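Local coordinates for probable mannosyltransferase KTR4 (PDB 5A07), which is a probable mannosyltransferase with a GT-A type fold that holds guanosine-5'-diphosphate and a manganese ion in this structure, at residues B[256-264]-B[414-422]; B[135-146]-B[158-169]. All blocks are in the same frame, centred on the assembly; numbering follows the deposited sequence.

Contact 1 of 2, residues B[256-264]-B[414-422]; sequences YGFVLNLYD and NQNCQATWI
A single beta bridge, Leu262 with Asn416, closes onto the start of helix 418-425 and joins the C-terminal part of the chain to the central sheet. Two backbone bonds flank it: Cys417 N donates to Asn261 O (2.8 Å) and Tyr263 N to Gln415 O (2.9 Å). Cys417 is the N-cap residue, and Asn416 OD1 accepts from Gln418 N from above its carbonyl plane, an Asx turn at the helix entrance. The edge of the Tyr263 ring meets Asn416 O in plane, CE1 at 3.4 Å, while Cys417 SG, disulfide-bonded to Cys315, stands obliquely 4.4 Å from the ring centroid. Thr420 OG1, on the first turn of the helix, bonds Asp298.

Asn261 points toward Cys417 and Trp421, its side chain crossing that of Trp421 at about a right angle; chi1 of -168° turns the amide this way. Its OD1 passes 3.2 Å from Cys417 CB and is satisfied by Trp295 NE1; its ND2 lies against Trp421 CB. Farther along, the Phe258 ring turns its edge to the indole in a T-shaped stack, planes at 81°, CZ lying over the five-membered ring toward its rim. The bend of Gln418 at chi2 brings its amide nearly coplanar with the Phe258 ring, OE1 3.4 Å from CE2 at the edge. A water lies within bonding distance of both Gln418 OE1 and Val259 O, the latter also taking Trp373 NE1. Trp373 stacks on Phe258 as well. Strand-to-helix packing, with an Asx turn and a disulfide at the helix N terminus, here fastens a C-terminal helix to the mixed sheet of a GT-A fold.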
loop_
_atom_site.group_PDB
_atom_site.type_symbol
_atom_site.label_atom_id
_atom_site.label_comp_id
_atom_site.label_asym_id
_atom_site.label_seq_id
_atom_site.Cartn_x
_atom_site.Cartn_y
_atom_site.Cartn_z
ATOM N N TYR B 256 7.176 -3.608 5.678
ATOM C CA TYR B 256 6.145 -2.855 4.992
ATOM C C TYR B 256 5.429 -1.983 6.017
ATOM O O TYR B 256 5.169 -2.422 7.145
ATOM C CB TYR B 256 5.177 -3.776 4.297
ATOM C CG TYR B 256 4.251 -3.059 3.306
ATOM C CD1 TYR B 256 4.718 -2.694 2.049
ATOM C CD2 TYR B 256 2.969 -2.752 3.617
ATOM C CE1 TYR B 256 3.906 -2.032 1.153
ATOM C CE2 TYR B 256 2.134 -2.117 2.690
ATOM C CZ TYR B 256 2.628 -1.780 1.460
ATOM O OH TYR B 256 1.832 -1.153 0.555
ATOM N N GLY B 257 5.144 -0.760 5.613
ATOM C CA GLY B 257 4.380 0.179 6.399
ATOM C C GLY B 257 3.225 0.766 5.622
ATOM O O GLY B 257 3.383 1.153 4.430
ATOM N N PHE B 258 2.059 0.848 6.284
ATOM C CA PHE B 258 0.873 1.372 5.684
ATOM C C PHE B 258 0.135 2.266 6.678
ATOM O O PHE B 258 0.383 2.227 7.886
ATOM C CB PHE B 258 -0.039 0.241 5.173
ATOM C CG PHE B 258 -0.794 -0.506 6.263
ATOM C CD1 PHE B 258 -0.208 -1.524 6.951
ATOM C CD2 PHE B 258 -2.084 -0.164 6.593
ATOM C CE1 PHE B 258 -0.895 -2.202 7.959
ATOM C CE2 PHE B 258 -2.773 -0.822 7.606
ATOM C CZ PHE B 258 -2.157 -1.829 8.285
ATOM N N VAL B 259 -0.767 3.054 6.139
ATOM C CA VAL B 259 -1.686 3.879 6.931
ATOM C C VAL B 259 -3.184 3.585 6.792
ATOM O O VAL B 259 -3.968 3.829 7.776
ATOM C CB VAL B 259 -1.469 5.413 6.780
ATOM C CG1 VAL B 259 -0.139 5.860 7.326
ATOM C CG2 VAL B 259 -1.605 5.864 5.340
ATOM N N LEU B 260 -3.598 3.142 5.605
ATOM C CA LEU B 260 -4.970 2.976 5.280
ATOM C C LEU B 260 -5.163 1.572 4.641
ATOM O O LEU B 260 -4.282 1.093 3.938
ATOM C CB LEU B 260 -5.470 4.093 4.307
ATOM C CG LEU B 260 -5.599 5.447 5.020
ATOM C CD1 LEU B 260 -5.629 6.641 4.067
ATOM C CD2 LEU B 260 -6.826 5.436 5.938
ATOM N N ASN B 261 -6.319 0.964 4.854
ATOM C CA ASN B 261 -6.546 -0.466 4.534
ATOM C C ASN B 261 -7.988 -0.559 4.069
ATOM O O ASN B 261 -8.891 -0.288 4.832
ATOM C CB ASN B 261 -6.297 -1.217 5.863
ATOM C CG ASN B 261 -6.199 -2.704 5.708
ATOM O OD1 ASN B 261 -7.093 -3.369 5.130
ATOM N ND2 ASN B 261 -5.130 -3.260 6.274
ATOM N N LEU B 262 -8.203 -0.930 2.817
ATOM C CA LEU B 262 -9.461 -0.786 2.142
ATOM C C LEU B 262 -9.905 -2.062 1.391
ATOM O O LEU B 262 -9.112 -2.903 1.018
ATOM C CB LEU B 262 -9.380 0.320 1.039
ATOM C CG LEU B 262 -8.911 1.739 1.395
ATOM C CD1 LEU B 262 -8.928 2.646 0.147
ATOM C CD2 LEU B 262 -9.787 2.304 2.479
ATOM N N TYR B 263 -11.169 -2.076 1.094
ATOM C CA TYR B 263 -11.755 -2.993 0.142
ATOM C C TYR B 263 -11.493 -2.410 -1.263
ATOM O O TYR B 263 -11.458 -1.199 -1.444
ATOM C CB TYR B 263 -13.235 -3.163 0.366
ATOM C CG TYR B 263 -13.547 -3.993 1.574
ATOM C CD1 TYR B 263 -13.547 -3.422 2.858
ATOM C CD2 TYR B 263 -13.765 -5.336 1.470
ATOM C CE1 TYR B 263 -13.804 -4.202 4.000
ATOM C CE2 TYR B 263 -13.988 -6.151 2.625
ATOM C CZ TYR B 263 -14.021 -5.559 3.886
ATOM O OH TYR B 263 -14.208 -6.341 5.026
ATOM N N ASP B 264 -11.417 -3.286 -2.236
ATOM C CA ASP B 264 -11.292 -2.872 -3.589
ATOM C C ASP B 264 -12.601 -3.099 -4.365
ATOM O O ASP B 264 -13.504 -3.758 -3.929
ATOM C CB ASP B 264 -10.156 -3.645 -4.262
ATOM C CG ASP B 264 -9.373 -2.781 -5.315
ATOM O OD1 ASP B 264 -9.919 -1.839 -5.869
ATOM O OD2 ASP B 264 -8.228 -3.062 -5.597
ATOM N N ASN B 414 -18.167 1.493 4.615
ATOM C CA ASN B 414 -17.960 0.064 4.360
ATOM C C ASN B 414 -16.794 -0.320 3.440
ATOM O O ASN B 414 -16.555 -1.514 3.216
ATOM C CB ASN B 414 -19.257 -0.601 3.865
ATOM C CG ASN B 414 -19.616 -0.226 2.463
ATOM O OD1 ASN B 414 -19.102 0.715 1.853
ATOM N ND2 ASN B 414 -20.582 -0.940 1.950
ATOM N N GLN B 415 -16.062 0.665 2.923
ATOM C CA GLN B 415 -14.822 0.420 2.232
ATOM C C GLN B 415 -13.576 0.299 3.167
ATOM O O GLN B 415 -12.542 -0.054 2.725
ATOM C CB GLN B 415 -14.614 1.526 1.156
ATOM C CG GLN B 415 -15.751 1.622 0.133
ATOM C CD GLN B 415 -16.060 0.311 -0.502
ATOM O OE1 GLN B 415 -15.246 -0.257 -1.166
ATOM N NE2 GLN B 415 -17.282 -0.201 -0.273
ATOM N N ASN B 416 -13.736 0.556 4.447
ATOM C CA ASN B 416 -12.662 0.449 5.441
ATOM C C ASN B 416 -12.495 -1.033 5.851
ATOM O O ASN B 416 -13.469 -1.655 6.280
ATOM C CB ASN B 416 -13.023 1.270 6.656
ATOM C CG ASN B 416 -11.829 1.558 7.560
ATOM O OD1 ASN B 416 -10.720 1.044 7.360
ATOM N ND2 ASN B 416 -12.070 2.345 8.559
ATOM N N CYS B 417 -11.282 -1.552 5.663
ATOM C CA CYS B 417 -10.937 -2.898 6.104
ATOM C C CYS B 417 -10.073 -2.904 7.339
ATOM O O CYS B 417 -9.632 -3.947 7.790
ATOM C CB CYS B 417 -10.314 -3.676 4.954
ATOM S SG CYS B 417 -10.314 -5.453 5.340
ATOM N N GLN B 418 -9.827 -1.739 7.943
ATOM C CA GLN B 418 -8.880 -1.654 9.026
ATOM C C GLN B 418 -9.323 -2.494 10.258
ATOM O O GLN B 418 -8.465 -3.070 10.917
ATOM C CB GLN B 418 -8.587 -0.213 9.418
ATOM C CG GLN B 418 -7.530 -0.039 10.521
ATOM C CD GLN B 418 -6.150 -0.387 10.010
ATOM O OE1 GLN B 418 -5.742 0.085 8.936
ATOM N NE2 GLN B 418 -5.448 -1.189 10.724
ATOM N N ALA B 419 -10.630 -2.581 10.556
ATOM C CA ALA B 419 -11.107 -3.393 11.675
ATOM C C ALA B 419 -10.719 -4.841 11.513
ATOM O O ALA B 419 -10.356 -5.482 12.491
ATOM C CB ALA B 419 -12.622 -3.278 11.850
ATOM N N THR B 420 -10.768 -5.360 10.287
ATOM C CA THR B 420 -10.357 -6.734 10.016
ATOM C C THR B 420 -8.867 -6.966 10.306
ATOM O O THR B 420 -8.486 -7.947 10.959
ATOM C CB THR B 420 -10.722 -7.157 8.577
ATOM O OG1 THR B 420 -12.134 -7.112 8.452
ATOM C CG2 THR B 420 -10.189 -8.561 8.232
ATOM N N TRP B 421 -8.039 -6.023 9.899
ATOM C CA TRP B 421 -6.622 -6.084 10.174
ATOM C C TRP B 421 -6.357 -6.011 11.723
ATOM O O TRP B 421 -5.548 -6.797 12.257
ATOM C CB TRP B 421 -5.887 -4.876 9.461
ATOM C CG TRP B 421 -4.420 -4.970 9.614
ATOM C CD1 TRP B 421 -3.640 -4.384 10.582
ATOM C CD2 TRP B 421 -3.553 -5.790 8.843
ATOM N NE1 TRP B 421 -2.370 -4.794 10.453
ATOM C CE2 TRP B 421 -2.291 -5.669 9.389
ATOM C CE3 TRP B 421 -3.762 -6.676 7.756
ATOM C CZ2 TRP B 421 -1.200 -6.338 8.887
ATOM C CZ3 TRP B 421 -2.651 -7.365 7.222
ATOM C CH2 TRP B 421 -1.397 -7.210 7.811
ATOM N N ILE B 422 -7.032 -5.115 12.392
ATOM C CA ILE B 422 -6.894 -5.005 13.873
ATOM C C ILE B 422 -7.321 -6.312 14.536
ATOM O O ILE B 422 -6.598 -6.852 15.390
ATOM C CB ILE B 422 -7.721 -3.857 14.465
ATOM C CG1 ILE B 422 -7.137 -2.517 14.010
ATOM C CG2 ILE B 422 -7.729 -3.903 16.023
ATOM C CD1 ILE B 422 -8.025 -1.347 14.258
HETATM O O HOH W 1 -6.299 2.751 8.589
HETATM O O HOH W 2 -8.256 2.286 6.581
HETATM O O HOH W 3 -13.185 0.640 -2.336
HETATM O O HOH W 4 -13.689 -5.361 7.157
#

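Contact 2 of 2, residues B[135-146]-B[158-169]; sequences GYPYTFLNDEEF and LPKDRVVEFGTI. With GDP (guanosine-5'-diphosphate), chain F.
Phe140 lies beside Phe166, the two side chains pointing the same way and their rings nearly parallel but slid so far apart that they barely overlap, CD1 of Phe140 3.6 Å from CE2 of Phe166. They sit on neighbouring parallel strands, 138-142 and 164-168, of a beta-alpha-beta unit whose crossover is helix 148-156, part of the nucleotide-binding sheet of the GT-A fold. The strand axes approach to 4.8 Å at an angle of 18°. Backbone bonds alternate between them from Tyr138 N to Val163 O through to Ile169 N to Asn142 O.

Phe146 completes an aromatic cluster. Phe166 turns an edge to one face of its ring, planes at 70°, while Asn142 CB lies over the opposite face, toward the rim. At the other end, chi1 of -170° carries Arg162 CG to the edge of the Tyr138 ring, 3.8 Å from CE1, and bends at chi2 and chi3 turn the guanidinium back so that one face lies over Gly135 CA; Glu127 receives both Arg162 NH2, in a salt bridge, and Tyr138 OH. Leu158 packs its methyls against the same tyrosine ring. Gly167 has no side chain, and Leu141 CD2 settles 4.0 Å from its CA. Thr168 OG1 donates to Glu145 OE1 from above the carboxylate plane.

The strand end supplies part of the guanine site, which Tyr199, Tyr205 and Leu110 O also bond. Asn142 OD1 takes Glu144 N in an Asx turn and also accepts from GDP N2 at 2.9 Å. Two bonds from the base fall on the one oxygen Asp143 OD1: GDP N1 donates to it at 2.7 Å, and N2 adds a weak second bond.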
loop_
_atom_site.group_PDB
_atom_site.type_symbol
_atom_site.label_atom_id
_atom_site.label_comp_id
_atom_site.label_asym_id
_atom_site.label_seq_id
_atom_site.Cartn_x
_atom_site.Cartn_y
_atom_site.Cartn_z
ATOM N N GLY B 135 16.336 14.363 6.013
ATOM C CA GLY B 135 17.023 14.657 4.755
ATOM C C GLY B 135 17.225 13.533 3.804
ATOM O O GLY B 135 18.188 13.526 3.064
ATOM N N TYR B 136 16.305 12.562 3.775
ATOM C CA TYR B 136 16.362 11.503 2.782
ATOM C C TYR B 136 16.187 12.121 1.405
ATOM O O TYR B 136 15.409 13.085 1.188
ATOM C CB TYR B 136 15.310 10.388 3.077
ATOM C CG TYR B 136 15.851 9.491 4.220
ATOM C CD1 TYR B 136 16.785 8.500 3.948
ATOM C CD2 TYR B 136 15.486 9.670 5.547
ATOM C CE1 TYR B 136 17.347 7.721 4.959
ATOM C CE2 TYR B 136 16.051 8.913 6.563
ATOM C CZ TYR B 136 17.014 7.960 6.259
ATOM O OH TYR B 136 17.549 7.203 7.225
ATOM N N PRO B 137 16.813 11.532 0.421
ATOM C CA PRO B 137 16.700 12.009 -0.948
ATOM C C PRO B 137 15.415 11.658 -1.648
ATOM O O PRO B 137 14.651 10.811 -1.184
ATOM C CB PRO B 137 17.807 11.223 -1.681
ATOM C CG PRO B 137 18.002 9.992 -0.868
ATOM C CD PRO B 137 17.672 10.357 0.558
ATOM N N TYR B 138 15.118 12.418 -2.693
ATOM C CA TYR B 138 13.979 12.143 -3.557
ATOM C C TYR B 138 14.387 11.555 -4.863
ATOM O O TYR B 138 15.302 12.068 -5.542
ATOM C CB TYR B 138 13.191 13.413 -3.851
ATOM C CG TYR B 138 12.529 14.021 -2.637
ATOM C CD1 TYR B 138 13.279 14.834 -1.774
ATOM C CD2 TYR B 138 11.181 13.852 -2.366
ATOM C CE1 TYR B 138 12.686 15.420 -0.632
ATOM C CE2 TYR B 138 10.595 14.415 -1.222
ATOM C CZ TYR B 138 11.352 15.186 -0.373
ATOM O OH TYR B 138 10.803 15.745 0.766
ATOM N N THR B 139 13.627 10.559 -5.280
ATOM C CA THR B 139 13.765 9.984 -6.577
ATOM C C THR B 139 12.474 10.162 -7.323
ATOM O O THR B 139 11.382 9.782 -6.812
ATOM C CB THR B 139 14.082 8.480 -6.502
ATOM O OG1 THR B 139 15.317 8.261 -5.792
ATOM C CG2 THR B 139 14.269 7.885 -7.897
ATOM N N PHE B 140 12.553 10.737 -8.539
ATOM C CA PHE B 140 11.405 10.887 -9.370
ATOM C C PHE B 140 11.536 10.042 -10.656
ATOM O O PHE B 140 12.589 10.089 -11.311
ATOM C CB PHE B 140 11.235 12.335 -9.805
ATOM C CG PHE B 140 11.045 13.269 -8.676
ATOM C CD1 PHE B 140 12.130 13.790 -7.997
ATOM C CD2 PHE B 140 9.780 13.568 -8.239
ATOM C CE1 PHE B 140 11.980 14.646 -6.948
ATOM C CE2 PHE B 140 9.629 14.429 -7.165
ATOM C CZ PHE B 140 10.684 14.968 -6.532
ATOM N N LEU B 141 10.472 9.366 -11.022
ATOM C CA LEU B 141 10.423 8.556 -12.225
ATOM C C LEU B 141 9.276 8.896 -13.068
ATOM O O LEU B 141 8.236 9.277 -12.578
ATOM C CB LEU B 141 10.331 7.048 -11.890
ATOM C CG LEU B 141 11.413 6.452 -11.003
ATOM C CD1 LEU B 141 11.187 4.943 -10.639
ATOM C CD2 LEU B 141 12.808 6.664 -11.627
ATOM N N ASN B 142 9.452 8.784 -14.405
ATOM C CA ASN B 142 8.412 9.110 -15.343
ATOM C C ASN B 142 8.573 8.235 -16.602
ATOM O O ASN B 142 9.699 7.864 -16.933
ATOM C CB ASN B 142 8.587 10.617 -15.655
ATOM C CG ASN B 142 7.469 11.227 -16.519
ATOM O OD1 ASN B 142 6.533 10.587 -17.022
ATOM N ND2 ASN B 142 7.583 12.543 -16.681
ATOM N N ASP B 143 7.481 7.952 -17.293
ATOM C CA ASP B 143 7.562 7.239 -18.576
ATOM C C ASP B 143 8.027 8.163 -19.719
ATOM O O ASP B 143 8.437 7.660 -20.741
ATOM C CB ASP B 143 6.221 6.588 -18.957
ATOM C CG ASP B 143 5.076 7.568 -19.036
ATOM O OD1 ASP B 143 4.809 8.331 -18.080
ATOM O OD2 ASP B 143 4.357 7.577 -20.047
ATOM N N GLU B 144 7.918 9.483 -19.538
ATOM C CA GLU B 144 8.481 10.496 -20.453
ATOM C C GLU B 144 9.613 11.120 -19.739
ATOM O O GLU B 144 9.709 10.974 -18.522
ATOM C CB GLU B 144 7.462 11.571 -20.705
ATOM C CG GLU B 144 6.256 11.137 -21.469
ATOM C CD GLU B 144 5.329 12.336 -21.647
ATOM O OE1 GLU B 144 5.578 13.392 -20.978
ATOM O OE2 GLU B 144 4.369 12.256 -22.453
ATOM N N GLU B 145 10.452 11.873 -20.460
ATOM C CA GLU B 145 11.568 12.586 -19.875
ATOM C C GLU B 145 11.028 13.758 -19.059
ATOM O O GLU B 145 10.179 14.475 -19.516
ATOM C CB GLU B 145 12.522 13.180 -20.907
ATOM C CG GLU B 145 12.918 12.301 -22.091
ATOM C CD GLU B 145 14.029 11.279 -21.822
ATOM O OE1 GLU B 145 14.860 11.422 -20.873
ATOM O OE2 GLU B 145 14.067 10.293 -22.608
ATOM N N PHE B 146 11.569 13.980 -17.900
ATOM C CA PHE B 146 11.238 15.198 -17.131
ATOM C C PHE B 146 11.810 16.421 -17.842
ATOM O O PHE B 146 12.981 16.398 -18.251
ATOM C CB PHE B 146 11.827 15.091 -15.720
ATOM C CG PHE B 146 11.048 14.176 -14.802
ATOM C CD1 PHE B 146 9.798 14.552 -14.368
ATOM C CD2 PHE B 146 11.566 12.973 -14.387
ATOM C CE1 PHE B 146 9.055 13.757 -13.498
ATOM C CE2 PHE B 146 10.830 12.162 -13.505
ATOM C CZ PHE B 146 9.573 12.562 -13.078
ATOM N N LEU B 158 12.878 22.930 -2.343
ATOM C CA LEU B 158 13.593 22.103 -1.400
ATOM C C LEU B 158 14.832 22.786 -0.928
ATOM O O LEU B 158 15.370 23.591 -1.650
ATOM C CB LEU B 158 13.990 20.782 -2.076
ATOM C CG LEU B 158 12.865 19.724 -2.198
ATOM C CD1 LEU B 158 13.308 18.572 -3.108
ATOM C CD2 LEU B 158 12.447 19.197 -0.838
ATOM N N PRO B 159 15.349 22.421 0.244
ATOM C CA PRO B 159 16.636 22.991 0.615
ATOM C C PRO B 159 17.718 22.663 -0.378
ATOM O O PRO B 159 17.674 21.643 -1.116
ATOM C CB PRO B 159 16.957 22.339 1.934
ATOM C CG PRO B 159 15.633 21.955 2.473
ATOM C CD PRO B 159 14.783 21.583 1.298
ATOM N N LYS B 160 18.719 23.538 -0.420
ATOM C CA LYS B 160 19.798 23.382 -1.403
ATOM C C LYS B 160 20.564 22.058 -1.219
ATOM O O LYS B 160 21.050 21.467 -2.164
ATOM C CB LYS B 160 20.695 24.639 -1.281
ATOM C CG LYS B 160 22.181 24.506 -1.459
ATOM C CD LYS B 160 22.895 25.720 -0.836
ATOM C CE LYS B 160 24.388 25.535 -0.940
ATOM N NZ LYS B 160 24.729 25.632 -2.378
ATOM N N ASP B 161 20.681 21.577 -0.004
ATOM C CA ASP B 161 21.428 20.303 0.197
ATOM C C ASP B 161 20.592 19.004 -0.051
ATOM O O ASP B 161 21.098 17.917 0.090
ATOM C CB ASP B 161 22.013 20.245 1.638
ATOM C CG ASP B 161 20.947 20.485 2.744
ATOM O OD1 ASP B 161 19.896 21.117 2.458
ATOM O OD2 ASP B 161 21.164 20.073 3.907
ATOM N N ARG B 162 19.301 19.112 -0.341
ATOM C CA ARG B 162 18.512 17.933 -0.524
ATOM C C ARG B 162 18.883 17.319 -1.863
ATOM O O ARG B 162 18.849 17.954 -2.905
ATOM C CB ARG B 162 17.021 18.257 -0.535
ATOM C CG ARG B 162 16.107 17.025 -0.476
ATOM C CD ARG B 162 16.123 16.360 0.910
ATOM N NE ARG B 162 15.468 17.123 1.959
ATOM C CZ ARG B 162 16.095 17.816 2.924
ATOM N NH1 ARG B 162 17.429 17.814 3.013
ATOM N NH2 ARG B 162 15.414 18.577 3.734
ATOM N N VAL B 163 19.174 16.042 -1.833
ATOM C CA VAL B 163 19.472 15.293 -3.103
ATOM C C VAL B 163 18.199 14.896 -3.813
ATOM O O VAL B 163 17.251 14.358 -3.155
ATOM C CB VAL B 163 20.306 14.072 -2.754
ATOM C CG1 VAL B 163 20.512 13.175 -3.982
ATOM C CG2 VAL B 163 21.601 14.567 -2.163
ATOM N N VAL B 164 18.104 15.247 -5.116
ATOM C CA VAL B 164 17.042 14.861 -5.979
ATOM C C VAL B 164 17.582 14.138 -7.230
ATOM O O VAL B 164 18.559 14.592 -7.793
ATOM C CB VAL B 164 16.157 16.027 -6.372
ATOM C CG1 VAL B 164 15.558 16.668 -5.105
ATOM C CG2 VAL B 164 16.978 17.099 -7.081
ATOM N N GLU B 165 16.980 13.037 -7.633
ATOM C CA GLU B 165 17.362 12.373 -8.880
ATOM C C GLU B 165 16.152 12.129 -9.713
ATOM O O GLU B 165 15.047 11.885 -9.186
ATOM C CB GLU B 165 18.103 11.052 -8.577
ATOM C CG GLU B 165 19.444 11.262 -7.857
ATOM C CD GLU B 165 20.254 9.975 -7.587
ATOM O OE1 GLU B 165 19.691 8.848 -7.656
ATOM O OE2 GLU B 165 21.416 10.121 -7.152
ATOM N N PHE B 166 16.312 12.286 -11.017
ATOM C CA PHE B 166 15.233 12.137 -11.985
ATOM C C PHE B 166 15.545 11.094 -12.985
ATOM O O PHE B 166 16.644 11.141 -13.577
ATOM C CB PHE B 166 15.047 13.459 -12.771
ATOM C CG PHE B 166 14.754 14.660 -11.867
ATOM C CD1 PHE B 166 15.800 15.404 -11.316
ATOM C CD2 PHE B 166 13.445 14.988 -11.509
ATOM C CE1 PHE B 166 15.557 16.481 -10.476
ATOM C CE2 PHE B 166 13.196 16.042 -10.662
ATOM C CZ PHE B 166 14.231 16.776 -10.120
ATOM N N GLY B 167 14.626 10.180 -13.211
ATOM C CA GLY B 167 14.830 9.096 -14.151
ATOM C C GLY B 167 13.686 8.865 -15.068
ATOM O O GLY B 167 12.499 8.994 -14.720
ATOM N N THR B 168 14.031 8.452 -16.283
ATOM C CA THR B 168 13.032 8.029 -17.210
ATOM C C THR B 168 12.881 6.498 -17.243
ATOM O O THR B 168 13.804 5.818 -17.113
ATOM C CB THR B 168 13.418 8.491 -18.649
ATOM O OG1 THR B 168 13.742 9.876 -18.567
ATOM C CG2 THR B 168 12.249 8.328 -19.595
ATOM N N ILE B 169 11.710 5.997 -17.478
ATOM C CA ILE B 169 11.516 4.545 -17.476
ATOM C C ILE B 169 11.588 4.124 -18.935
ATOM O O ILE B 169 10.877 4.674 -19.755
ATOM C CB ILE B 169 10.129 4.170 -16.960
ATOM C CG1 ILE B 169 9.949 4.690 -15.510
ATOM C CG2 ILE B 169 9.919 2.637 -17.048
ATOM C CD1 ILE B 169 8.502 4.821 -15.123
HETATM P PB GDP F . -4.963 6.817 -8.185
HETATM O O1B GDP F . -6.185 7.571 -8.552
HETATM O O2B GDP F . -4.976 5.402 -8.273
HETATM O O3B GDP F . -4.308 7.375 -6.978
HETATM O O3A GDP F . -4.045 7.114 -9.490
HETATM P PA GDP F . -2.993 8.256 -9.813
HETATM O O1A GDP F . -3.264 8.961 -11.071
HETATM O O2A GDP F . -2.629 9.143 -8.695
HETATM O "O5'" GDP F . -1.731 7.366 -10.139
HETATM C "C5'" GDP F . -0.828 6.723 -9.231
HETATM C "C4'" GDP F . 0.577 7.300 -9.270
HETATM O "O4'" GDP F . 1.111 7.039 -10.574
HETATM C "C3'" GDP F . 0.658 8.800 -9.040
HETATM O "O3'" GDP F . 1.934 9.104 -8.425
HETATM C "C2'" GDP F . 0.565 9.361 -10.468
HETATM O "O2'" GDP F . 1.231 10.610 -10.596
HETATM C "C1'" GDP F . 1.315 8.314 -11.213
HETATM N N9 GDP F . 0.860 8.119 -12.610
HETATM C C8 GDP F . -0.347 7.696 -13.065
HETATM N N7 GDP F . -0.305 7.596 -14.455
HETATM C C5 GDP F . 0.960 7.946 -14.840
HETATM C C6 GDP F . 1.653 8.035 -16.139
HETATM O O6 GDP F . 0.935 7.718 -17.141
HETATM N N1 GDP F . 2.928 8.447 -16.140
HETATM C C2 GDP F . 3.596 8.808 -14.981
HETATM N N2 GDP F . 4.859 9.217 -15.056
HETATM N N3 GDP F . 2.996 8.747 -13.753
HETATM C C4 GDP F . 1.739 8.278 -13.643
HETATM O O HOH W 5 19.199 14.148 0.483
HETATM O O HOH W 6 19.526 16.238 2.510
HETATM O O HOH W 7 17.919 8.981 -5.637
HETATM O O HOH W 8 8.344 4.909 -21.250
HETATM O O HOH W 9 13.785 12.147 -17.025
#

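How the contacts relate
From the N terminus, the chain first closes contact 2, a short loop in which helix 148-156 carries it from strand 138-142 to the neighbouring parallel strand 164-168. Contact 1 opens only later, at strand 256-262, and closes after a far longer excursion of 149 residues, when 414-422 returns to that strand. The loops therefore follow in series, neither enclosing nor crossing the other. Contact 1 and contact 2 do not touch: the centres of contact 1 and contact 2 are about 30 Å apart, and their nearest atoms about 15 Å. Both reach the same mixed sheet: contact 2 pairs two of its strands beside the guanine, whereas contact 1 ties a C-terminal helix to another strand.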